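Local coordinates for uncharacterized periplasmic protein (Bacteroides vulgatus ATCC 8482, PDB 3ELG) that is of unknown function but has a BLIP-like fold, probably belongs to the PepSY-like family and probably works in the periplasm, at residues 11-15 against 16-20. Sequence-based numbering, arbitrary orientation. Where two conformers were deposited one is given.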
loop_
_atom_site.group_PDB
_atom_site.type_symbol
_atom_site.label_atom_id
_atom_site.label_comp_id
_atom_site.label_asym_id
_atom_site.label_seq_id
_atom_site.Cartn_x
_atom_site.Cartn_y
_atom_site.Cartn_z
ATOM N N ASN A 11 19.379 0.315 -1.893
ATOM C CA ASN A 11 20.081 -0.815 -1.242
ATOM C C ASN A 11 19.757 -0.878 0.244
ATOM O O ASN A 11 20.100 -1.837 0.939
ATOM C CB ASN A 11 21.606 -0.714 -1.419
ATOM C CG ASN A 11 22.054 -0.991 -2.830
ATOM O OD1 ASN A 11 22.629 -0.119 -3.473
ATOM N ND2 ASN A 11 21.830 -2.200 -3.314
ATOM N N LYS A 12 19.129 0.190 0.731
ATOM C CA LYS A 12 18.738 0.304 2.122
ATOM C C LYS A 12 17.340 -0.285 2.364
ATOM O O LYS A 12 16.942 -0.494 3.508
ATOM C CB LYS A 12 18.773 1.763 2.607
ATOM C CG LYS A 12 20.163 2.376 2.555
ATOM C CD LYS A 12 21.069 1.597 3.467
ATOM N N LEU A 13 16.630 -0.587 1.290
ATOM C CA LEU A 13 15.304 -1.240 1.404
ATOM C C LEU A 13 15.509 -2.750 1.461
ATOM O O LEU A 13 16.403 -3.281 0.785
ATOM C CB LEU A 13 14.420 -1.000 0.187
ATOM C CG LEU A 13 13.670 0.293 -0.005
ATOM C CD1 LEU A 13 13.142 0.399 -1.477
ATOM C CD2 LEU A 13 12.523 0.357 1.045
ATOM N N PRO A 14 14.637 -3.472 2.176
ATOM C CA PRO A 14 14.673 -4.946 2.083
ATOM C C PRO A 14 14.538 -5.387 0.668
ATOM O O PRO A 14 13.879 -4.732 -0.137
ATOM C CB PRO A 14 13.457 -5.404 2.906
ATOM C CG PRO A 14 13.200 -4.164 3.865
ATOM C CD PRO A 14 13.556 -2.987 3.061
ATOM N N VAL A 15 15.200 -6.485 0.369
ATOM C CA VAL A 15 15.191 -7.004 -0.991
ATOM C C VAL A 15 13.777 -7.169 -1.491
ATOM O O VAL A 15 13.467 -6.896 -2.668
ATOM C CB VAL A 15 15.962 -8.307 -1.085
ATOM C CG1 VAL A 15 15.640 -8.994 -2.422
ATOM C CG2 VAL A 15 17.502 -8.010 -0.921
ATOM N N ALA A 16 12.901 -7.641 -0.621
ATOM C CA ALA A 16 11.522 -7.948 -1.063
ATOM C C ALA A 16 10.788 -6.680 -1.535
ATOM O O ALA A 16 9.946 -6.738 -2.443
ATOM C CB ALA A 16 10.754 -8.655 0.030
ATOM N N ALA A 17 11.123 -5.553 -0.905
ATOM C CA ALA A 17 10.498 -4.252 -1.255
ATOM C C ALA A 17 11.043 -3.786 -2.595
ATOM O O ALA A 17 10.285 -3.325 -3.466
ATOM C CB ALA A 17 10.748 -3.190 -0.151
ATOM N N ARG A 18 12.340 -3.990 -2.788
ATOM C CA ARG A 18 12.989 -3.584 -4.047
ATOM C C ARG A 18 12.388 -4.382 -5.186
ATOM O O ARG A 18 12.086 -3.853 -6.249
ATOM C CB ARG A 18 14.504 -3.771 -3.983
ATOM C CG ARG A 18 15.257 -2.584 -3.571
ATOM C CD ARG A 18 16.760 -2.959 -3.541
ATOM N NE ARG A 18 17.071 -3.477 -2.217
ATOM C CZ ARG A 18 18.199 -4.101 -1.899
ATOM N NH1 ARG A 18 19.102 -4.362 -2.837
ATOM N NH2 ARG A 18 18.408 -4.465 -0.654
ATOM N N GLU A 19 12.181 -5.672 -4.942
ATOM C CA GLU A 19 11.637 -6.558 -5.984
ATOM C C GLU A 19 10.195 -6.156 -6.319
ATOM O O GLU A 19 9.789 -6.106 -7.502
ATOM C CB GLU A 19 11.704 -8.025 -5.552
ATOM C CG GLU A 19 13.122 -8.601 -5.458
ATOM C CD GLU A 19 13.855 -8.787 -6.801
ATOM O OE1 GLU A 19 13.268 -8.577 -7.891
ATOM O OE2 GLU A 19 15.046 -9.164 -6.746
HETATM N N MSE A 20 9.432 -5.844 -5.272
HETATM C CA MSE A 20 8.039 -5.468 -5.419
HETATM C C MSE A 20 7.938 -4.221 -6.300
HETATM O O MSE A 20 7.114 -4.155 -7.217
HETATM C CB MSE A 20 7.341 -5.266 -4.062
HETATM C CG MSE A 20 5.839 -4.926 -4.110
HETATM SE SE MSE A 20 5.423 -3.100 -4.691
HETATM C CE MSE A 20 4.132 -2.705 -3.295
#
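Ala-17 is the first residue of the helical segment 16-20 to place a side chain on the preceding loop: its CB lies 4.1 Å from Leu-13 CD2 and also packs against CD of Pro-14. Leu-13 and Ala-17 are the two buried members of this contact. Leu-13 continues onto Tyr-45 and Val-47 of strand 43-49, while Ala-17 rests on Phe-57 of strand 54-57, which puts the start of the helix against the antiparallel sheet. The backbone N of Ala-17 gives a weak bond to Pro-14 O, bent to 129° at the hydrogen. Arg-18 N reaches Pro-14 O at 3.2 Å, on a straighter line (160°) and in the carbonyl plane. Pro-14 therefore stands at the N-cap of helix 15-24, its carbonyl taking the first i to i+4 bond. In this BLIP-like fold that helix follows the short edge strand 5-7; residues 11-14 are the last part of the link between them, and Val-15 opens the helix.

The side chain of Arg-18 turns back over the link. With its chain bent at chi3 (-89°), the guanidinium presents NE and NH2 side-on to a single acceptor, Leu-13 O. Arg-18 NH2 lies 2.7 Å from Leu-13 O, almost straight out from the carbonyl; Arg-18 NE, 3.1 Å from the same Leu-13 O, approaches from above the carbonyl plane. Because the oxygen lies close to the guanidinium plane for both donors, the pair of bonds should restrict rotation of the group. Asn-11 CA sits 3.8 Å above one face of the Arg-18 guanidinium, over its centre, and Val-15 CG2 covers the opposite face.

One residue on, Glu-19 N bonds to Val-15 O at 2.9 Å, continuing the helical pattern. In one of its two conformers the Glu-19 side chain runs alongside that of Val-15 in the same direction, CG of Glu-19 touching Val-15 CG1 at 4.0 Å.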